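Local atomic coordinates of peroxiredoxin 5 (Alvinella pompejana, PDB entry 2XHF), a protein that belongs to the peroxiredoxins, thioredoxin-fold antioxidant enzymes that reduce hydrogen peroxide and organic hydroperoxides. Residues V51-P56 against P88-A93; V25-P30 against P100-R105. All blocks are in the same frame, centred on the assembly; numbering follows the deposited sequence.

Contact 1. Residues V51-P56 against P88-A93; sequences VGAFVP and PFVMAA
Ala53 packs on Val90, in the first turns of helix 88-98, with Phe54 lying more loosely beside it. From CB of Phe54, still 6.1 Å from Val90 CG1, the side chain leans steadily toward the helix. CG lies anti to the carbonyl carbon (chi1 -63°), which carries the ring that way, and chi2 (-73°) turns its CD2-CE2 edge to Val90. CD2 comes to 4.4 Å from CG1 of that valine, and CE2 reaches 4.2 Å from Val90 O, meeting the carbonyl obliquely. At the tip, CZ stays 5.0 Å from Ala93 CB, a loose approach. A large aromatic suits this place, for the ring also meets Trp94 edge-to-face and the ring of Phe54 of the second subunit with planes nearly parallel.

Gly52 to Val55 form a type II beta turn, closed by Val55 N to Gly52 O at 3.1 Å, with Phe54 at its third position, where phi is positive. A CB on Gly52 would come too close to Val55 CG2, consistent with glycine. The loop appears to correspond to the PxxxTxxC signature of peroxiredoxins; this chain has Val51, Val55 and Ser58 at the proline, threonine and cysteine positions. Val51 O receives Arg132 NH1, and Val55 O bonds Ser58 OG.

Ala53 is small enough to let the backbones approach, its CA 5.8 Å from that of Met91. Its CB rests 3.7 Å from Val90 CG1, the branch anti to the backbone N (chi1 167°). The side chain of Met91 instead packs on Cys82, Ala84 and Met106, while Asn86 OD1 accepts the backbone N-H of Ala53.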
ATOM      1  N   VAL A  51       8.656   3.906   6.733  1.00 13.53           N
ATOM      2  CA  VAL A  51       7.920   4.911   5.986  1.00 14.90           C
ATOM      3  C   VAL A  51       6.754   4.268   5.235  1.00 13.09           C
ATOM      4  O   VAL A  51       5.681   4.845   5.099  1.00 14.89           O
ATOM      5  CB  VAL A  51       8.875   5.682   5.043  1.00 15.38           C
ATOM      6  CG1 VAL A  51       8.110   6.664   4.141  1.00 17.95           C
ATOM      7  CG2 VAL A  51       9.921   6.407   5.895  1.00 16.97           C
ATOM      8  N   GLY A  52       6.966   3.070   4.720  1.00 12.38           N
ATOM      9  CA  GLY A  52       5.874   2.360   4.112  1.00 13.66           C
ATOM     10  C   GLY A  52       6.269   1.003   3.607  1.00 11.15           C
ATOM     11  O   GLY A  52       7.420   0.771   3.261  1.00 11.86           O
ATOM     12  N   ALA A  53       5.286   0.114   3.534  1.00 11.36           N
ATOM     13  CA  ALA A  53       5.477  -1.180   2.901  1.00 10.86           C
ATOM     14  C   ALA A  53       5.964  -0.920   1.466  1.00 10.21           C
ATOM     15  O   ALA A  53       5.415  -0.067   0.750  1.00 12.03           O
ATOM     16  CB  ALA A  53       4.174  -1.913   2.879  1.00 12.66           C
ATOM     17  N   PHE A  54       6.997  -1.669   1.059  1.00 11.81           N
ATOM     18  CA  PHE A  54       7.559  -1.624  -0.302  1.00 11.64           C
ATOM     19  C   PHE A  54       8.295  -0.324  -0.649  1.00 13.45           C
ATOM     20  O   PHE A  54       8.792  -0.177  -1.756  1.00 15.57           O
ATOM     21  CB  PHE A  54       6.480  -1.927  -1.353  1.00 11.84           C
ATOM     22  CG  PHE A  54       5.907  -3.313  -1.233  1.00 13.60           C
ATOM     23  CD1 PHE A  54       6.648  -4.419  -1.608  1.00 14.40           C
ATOM     24  CD2 PHE A  54       4.630  -3.506  -0.743  1.00 14.92           C
ATOM     25  CE1 PHE A  54       6.122  -5.693  -1.482  1.00 15.37           C
ATOM     26  CE2 PHE A  54       4.095  -4.777  -0.640  1.00 16.72           C
ATOM     27  CZ  PHE A  54       4.839  -5.858  -1.009  1.00 15.40           C
ATOM     28  N   VAL A  55       8.402   0.594   0.296  1.00 11.32           N
ATOM     29  CA  VAL A  55       9.137   1.833   0.064  1.00 13.52           C
ATOM     30  C   VAL A  55      10.635   1.572   0.236  1.00 13.85           C
ATOM     31  O   VAL A  55      11.041   0.929   1.189  1.00 15.02           O
ATOM     32  CB  VAL A  55       8.684   2.949   1.030  1.00 14.67           C
ATOM     33  CG1 VAL A  55       9.546   4.196   0.839  1.00 18.04           C
ATOM     34  CG2 VAL A  55       7.202   3.252   0.846  1.00 14.93           C
ATOM     35  N   PRO A  56      11.459   2.036  -0.702  1.00 16.39           N
ATOM     36  CA  PRO A  56      12.887   1.744  -0.556  1.00 20.06           C
ATOM     37  C   PRO A  56      13.410   2.198   0.811  1.00 16.82           C
ATOM     38  O   PRO A  56      13.100   3.293   1.285  1.00 18.32           O
ATOM     39  CB  PRO A  56      13.525   2.536  -1.704  1.00 22.85           C
ATOM     40  CG  PRO A  56      12.470   2.566  -2.745  1.00 24.19           C
ATOM     41  CD  PRO A  56      11.161   2.699  -1.987  1.00 20.61           C
ATOM     42  N   PRO A  88      -3.935  -2.574   6.004  1.00 12.58           N
ATOM     43  CA  PRO A  88      -3.405  -3.853   6.477  1.00 11.73           C
ATOM     44  C   PRO A  88      -3.234  -4.922   5.416  1.00 11.04           C
ATOM     45  O   PRO A  88      -2.418  -5.800   5.605  1.00 11.66           O
ATOM     46  CB  PRO A  88      -4.429  -4.290   7.528  1.00 14.41           C
ATOM     47  CG  PRO A  88      -5.672  -3.564   7.154  1.00 14.59           C
ATOM     48  CD  PRO A  88      -5.230  -2.244   6.615  1.00 13.72           C
ATOM     49  N   PHE A  89      -3.944  -4.844   4.293  1.00 11.40           N
ATOM     50  CA  PHE A  89      -3.714  -5.834   3.225  1.00 13.14           C
ATOM     51  C   PHE A  89      -2.300  -5.662   2.671  1.00 11.11           C
ATOM     52  O   PHE A  89      -1.533  -6.627   2.514  1.00 11.73           O
ATOM     53  CB  PHE A  89      -4.726  -5.694   2.101  1.00 12.74           C
ATOM     54  CG  PHE A  89      -6.150  -5.960   2.505  1.00 14.18           C
ATOM     55  CD1 PHE A  89      -6.532  -7.202   3.002  1.00 13.61           C
ATOM     56  CD2 PHE A  89      -7.122  -4.979   2.360  1.00 15.24           C
ATOM     57  CE1 PHE A  89      -7.868  -7.461   3.297  1.00 17.40           C
ATOM     58  CE2 PHE A  89      -8.458  -5.242   2.642  1.00 17.02           C
ATOM     59  CZ  PHE A  89      -8.809  -6.482   3.146  1.00 18.03           C
ATOM     60  N   VAL A  90      -1.945  -4.415   2.390  1.00 11.79           N
ATOM     61  CA  VAL A  90      -0.635  -4.118   1.867  1.00 11.51           C
ATOM     62  C   VAL A  90       0.420  -4.455   2.923  1.00 11.20           C
ATOM     63  O   VAL A  90       1.439  -5.068   2.642  1.00 11.99           O
ATOM     64  CB  VAL A  90      -0.542  -2.645   1.433  1.00 11.55           C
ATOM     65  CG1 VAL A  90       0.905  -2.282   1.205  1.00 13.54           C
ATOM     66  CG2 VAL A  90      -1.393  -2.397   0.184  1.00 14.49           C
ATOM     67  N   MET A  91       0.177  -4.043   4.158  1.00 11.87           N
ATOM     68  CA  MET A  91       1.163  -4.269   5.216  1.00 13.25           C
ATOM     69  C   MET A  91       1.429  -5.760   5.427  1.00 11.61           C
ATOM     70  O   MET A  91       2.561  -6.175   5.526  1.00 12.56           O
ATOM     71  CB  MET A  91       0.684  -3.627   6.512  1.00 15.38           C
ATOM     72  CG  MET A  91       1.737  -3.628   7.539  1.00 25.24           C
ATOM     73  SD  MET A  91       2.935  -2.343   7.220  1.00 20.51           S
ATOM     74  CE  MET A  91       3.917  -2.440   8.761  1.00 17.62           C
ATOM     75  N   ALA A  92       0.372  -6.563   5.457  1.00 11.43           N
ATOM     76  CA  ALA A  92       0.524  -7.990   5.697  1.00 11.59           C
ATOM     77  C   ALA A  92       1.259  -8.672   4.544  1.00 11.26           C
ATOM     78  O   ALA A  92       2.094  -9.541   4.767  1.00 13.97           O
ATOM     79  CB  ALA A  92      -0.839  -8.642   5.931  1.00 12.79           C
ATOM     80  N   ALA A  93       0.934  -8.290   3.306  1.00 12.21           N
ATOM     81  CA  ALA A  93       1.557  -8.908   2.137  1.00 12.19           C
ATOM     82  C   ALA A  93       3.039  -8.581   2.172  1.00 11.60           C
ATOM     83  O   ALA A  93       3.880  -9.420   1.930  1.00 12.76           O
ATOM     84  CB  ALA A  93       0.932  -8.406   0.858  1.00 13.67           C
TER

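Contact 2. Residues V25-P30 against P100-R105; sequences VYEDVP and PEHKIR
Glu27 is gripped by Arg105 through a side-on salt bridge with one nitrogen for each carboxylate oxygen. NE of Arg105 lies 2.9 Å from OE2 of Glu27, and NH2 of Arg105 stands equally 2.9 Å from OE1. Both bonds are almost straight (171° and 169°) and use the syn sides of the oxygens, and with the two planes only 15° apart the groups are nearly coplanar. Glu27 reaches out fully extended, whereas the arginine bends at chi2 and chi3 to turn its NE edge to the acid. Phe34 packs on both side chains, and a buried carboxylate suits this place because two guanidinium donors and a water meet it.

The other side is looser. NE2 of His102, an exposed residue, stands 4.5 Å from OE2 of Glu27. The water bridges them, donating a hydrogen bond to OE2 at 2.7 Å and lying in the imidazole plane 2.9 Å from NE2.

A leucine in place of Arg105 would probably cost the buried carboxylate the guanidinium charge and both syn donors, leaving OE2 with the water. The bidentate pair joins the hairpin of strands 24-26 and 33-35, at Glu27, to the start of strand 105-108, outermost on that side of the chain's central thioredoxin-fold sheet.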
ATOM      1  N   VAL A  25      -4.962   0.031  16.012  1.00 13.34           N
ATOM      2  CA  VAL A  25      -4.197  -0.297  14.833  1.00 13.29           C
ATOM      3  C   VAL A  25      -4.802  -1.526  14.193  1.00 13.15           C
ATOM      4  O   VAL A  25      -5.677  -2.183  14.758  1.00 13.47           O
ATOM      5  CB  VAL A  25      -2.697  -0.498  15.140  1.00 13.56           C
ATOM      6  CG1 VAL A  25      -2.102   0.792  15.649  1.00 16.58           C
ATOM      7  CG2 VAL A  25      -2.514  -1.608  16.150  1.00 14.38           C
ATOM      8  N   TYR A  26      -4.372  -1.801  12.966  1.00 12.17           N
ATOM      9  CA  TYR A  26      -4.955  -2.867  12.170  1.00 13.13           C
ATOM     10  C   TYR A  26      -3.892  -3.899  11.853  1.00 12.75           C
ATOM     11  O   TYR A  26      -2.701  -3.579  11.794  1.00 15.09           O
ATOM     12  CB  TYR A  26      -5.532  -2.276  10.875  1.00 13.15           C
ATOM     13  CG  TYR A  26      -6.581  -1.251  11.138  1.00 13.90           C
ATOM     14  CD1 TYR A  26      -6.236   0.045  11.527  1.00 14.10           C
ATOM     15  CD2 TYR A  26      -7.927  -1.562  11.007  1.00 16.67           C
ATOM     16  CE1 TYR A  26      -7.213   0.980  11.801  1.00 18.03           C
ATOM     17  CE2 TYR A  26      -8.897  -0.640  11.279  1.00 17.83           C
ATOM     18  CZ  TYR A  26      -8.543   0.633  11.667  1.00 19.13           C
ATOM     19  OH  TYR A  26      -9.530   1.555  11.927  1.00 25.77           O
ATOM     20  N   GLU A  27      -4.301  -5.145  11.686  1.00 12.59           N
ATOM     21  CA  GLU A  27      -3.350  -6.193  11.355  1.00 12.57           C
ATOM     22  C   GLU A  27      -4.063  -7.182  10.443  1.00 14.05           C
ATOM     23  O   GLU A  27      -5.198  -7.591  10.736  1.00 14.82           O
ATOM     24  CB  GLU A  27      -2.876  -6.881  12.631  1.00 12.99           C
ATOM     25  CG  GLU A  27      -1.750  -7.873  12.437  1.00 14.06           C
ATOM     26  CD  GLU A  27      -1.291  -8.487  13.756  1.00 14.14           C
ATOM     27  OE1 GLU A  27      -2.040  -8.424  14.755  1.00 17.30           O
ATOM     28  OE2 GLU A  27      -0.185  -9.047  13.774  1.00 14.52           O
ATOM     29  N   ASP A  28      -3.434  -7.494   9.312  1.00 13.83           N
ATOM     30  CA  ASP A  28      -3.941  -8.454   8.312  1.00 15.38           C
ATOM     31  C   ASP A  28      -5.132  -7.968   7.463  1.00 16.93           C
ATOM     32  O   ASP A  28      -5.044  -7.904   6.231  1.00 16.63           O
ATOM     33  CB  ASP A  28      -4.265  -9.807   8.937  1.00 16.39           C
ATOM     34  CG  ASP A  28      -3.048 -10.471   9.544  1.00 18.31           C
ATOM     35  OD1 ASP A  28      -2.062 -10.663   8.811  1.00 18.73           O
ATOM     36  OD2 ASP A  28      -3.069 -10.801  10.751  1.00 23.56           O
ATOM     37  N   VAL A  29      -6.226  -7.605   8.116  1.00 16.21           N
ATOM     38  CA  VAL A  29      -7.434  -7.179   7.418  1.00 17.39           C
ATOM     39  C   VAL A  29      -8.084  -6.034   8.179  1.00 16.07           C
ATOM     40  O   VAL A  29      -7.888  -5.909   9.381  1.00 17.76           O
ATOM     41  CB  VAL A  29      -8.444  -8.341   7.265  1.00 19.21           C
ATOM     42  CG1 VAL A  29      -7.854  -9.461   6.396  1.00 20.56           C
ATOM     43  CG2 VAL A  29      -8.860  -8.876   8.635  1.00 20.00           C
ATOM     44  N   PRO A  30      -8.860  -5.188   7.487  1.00 17.38           N
ATOM     45  CA  PRO A  30      -9.426  -4.008   8.151  1.00 17.42           C
ATOM     46  C   PRO A  30     -10.381  -4.335   9.294  1.00 20.60           C
ATOM     47  O   PRO A  30     -10.539  -3.517  10.210  1.00 22.23           O
ATOM     48  CB  PRO A  30     -10.138  -3.263   7.014  1.00 21.49           C
ATOM     49  CG  PRO A  30      -9.426  -3.713   5.771  1.00 19.98           C
ATOM     50  CD  PRO A  30      -9.066  -5.152   6.028  1.00 20.60           C
ATOM     51  N   PRO A 100       9.306 -14.054   6.477  1.00 15.20           N
ATOM     52  CA  PRO A 100       8.531 -15.261   6.194  1.00 17.58           C
ATOM     53  C   PRO A 100       8.238 -16.109   7.434  1.00 17.09           C
ATOM     54  O   PRO A 100       7.288 -16.895   7.402  1.00 21.46           O
ATOM     55  CB  PRO A 100       9.408 -16.018   5.195  1.00 22.48           C
ATOM     56  CG  PRO A 100      10.786 -15.492   5.399  1.00 22.33           C
ATOM     57  CD  PRO A 100      10.589 -14.040   5.753  1.00 19.76           C
ATOM     58  N   GLU A 101       9.011 -15.948   8.506  1.00 14.79           N
ATOM     59  CA  GLU A 101       8.770 -16.730   9.735  1.00 16.33           C
ATOM     60  C   GLU A 101       7.878 -15.977  10.719  1.00 14.95           C
ATOM     61  O   GLU A 101       7.649 -16.428  11.849  1.00 15.38           O
ATOM     62  CB  GLU A 101      10.093 -17.105  10.412  1.00 20.68           C
ATOM     63  CG  GLU A 101      10.975 -17.999   9.551  1.00 21.54           C
ATOM     64  CD  GLU A 101      12.348 -18.296  10.152  1.00 32.43           C
ATOM     65  OE1 GLU A 101      12.806 -17.582  11.069  1.00 32.31           O
ATOM     66  OE2 GLU A 101      12.992 -19.253   9.681  1.00 39.02           O
ATOM     67  N   HIS A 102       7.393 -14.814  10.292  1.00 12.18           N
ATOM     68  CA  HIS A 102       6.449 -14.021  11.076  1.00 12.10           C
ATOM     69  C   HIS A 102       6.929 -13.780  12.498  1.00 12.25           C
ATOM     70  O   HIS A 102       6.182 -13.917  13.479  1.00 14.62           O
ATOM     71  CB  HIS A 102       5.048 -14.650  11.086  1.00 14.82           C
ATOM     72  CG  HIS A 102       3.977 -13.724  11.579  1.00 14.77           C
ATOM     73  ND1 HIS A 102       2.896 -14.164  12.308  1.00 17.27           N
ATOM     74  CD2 HIS A 102       3.843 -12.379  11.496  1.00 15.16           C
ATOM     75  CE1 HIS A 102       2.126 -13.139  12.621  1.00 17.88           C
ATOM     76  NE2 HIS A 102       2.661 -12.044  12.105  1.00 17.65           N
ATOM     77  N   LYS A 103       8.184 -13.366  12.618  1.00 12.89           N
ATOM     78  CA  LYS A 103       8.733 -12.986  13.904  1.00 14.86           C
ATOM     79  C   LYS A 103       8.308 -11.604  14.347  1.00 17.09           C
ATOM     80  O   LYS A 103       8.418 -11.281  15.519  1.00 27.59           O
ATOM     81  CB  LYS A 103      10.258 -13.064  13.849  1.00 16.09           C
ATOM     82  CG  LYS A 103      10.750 -14.485  13.665  1.00 19.85           C
ATOM     83  CD  LYS A 103      10.897 -15.237  14.952  1.00 39.77           C
ATOM     84  CE  LYS A 103      12.097 -16.187  14.834  1.00 39.34           C
ATOM     85  NZ  LYS A 103      11.935 -17.217  13.759  1.00 24.51           N
ATOM     86  N   ILE A 104       7.820 -10.789  13.423  1.00 12.42           N
ATOM     87  CA  ILE A 104       7.503  -9.395  13.704  1.00 13.72           C
ATOM     88  C   ILE A 104       6.024  -9.147  13.428  1.00 13.85           C
ATOM     89  O   ILE A 104       5.512  -9.530  12.379  1.00 14.66           O
ATOM     90  CB  ILE A 104       8.360  -8.454  12.822  1.00 13.89           C
ATOM     91  CG1 ILE A 104       9.866  -8.655  13.099  1.00 16.73           C
ATOM     92  CG2 ILE A 104       7.967  -7.001  13.043  1.00 14.45           C
ATOM     93  CD1 ILE A 104      10.767  -7.974  12.080  1.00 20.54           C
ATOM     94  N   ARG A 105       5.333  -8.547  14.386  1.00 12.65           N
ATOM     95  CA  ARG A 105       3.951  -8.147  14.211  1.00 12.62           C
ATOM     96  C   ARG A 105       3.907  -6.944  13.273  1.00 12.77           C
ATOM     97  O   ARG A 105       4.579  -5.951  13.510  1.00 14.54           O
ATOM     98  CB  ARG A 105       3.353  -7.781  15.566  1.00 13.94           C
ATOM     99  CG  ARG A 105       3.347  -8.914  16.599  1.00 15.27           C
ATOM    100  CD  ARG A 105       2.268  -9.956  16.322  1.00 14.02           C
ATOM    101  NE  ARG A 105       0.930  -9.392  16.376  1.00 13.65           N
ATOM    102  CZ  ARG A 105       0.272  -9.106  17.492  1.00 15.61           C
ATOM    103  NH1 ARG A 105       0.789  -9.359  18.697  1.00 17.38           N
ATOM    104  NH2 ARG A 105      -0.932  -8.577  17.390  1.00 14.87           N
TER
HETATM  105  O   HOH W   1       1.508  -9.441  11.770  1.00 11.90           O

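Overall arrangement
Helix 88-98 joins the two contacts: its first turns belong to contact 1, and the loop that follows it supplies residues 100-105 of contact 2. Along the chain contact 1 is nested within the span closed by contact 2. They also touch directly, for residues 28-30, in the loop after strand 24-26, lie against the start of the helix, with Phe89 CZ 3.2 Å from Pro30 CD and Pro88 CG 3.6 Å from Val29 C. Residues 51-56 probably correspond to the family's active-site loop, which places contact 1 there and contact 2 about 11 Å away, centre to centre. Contact 1 is apolar and continues into the subunit interface; contact 2 is ionic and reaches solvent.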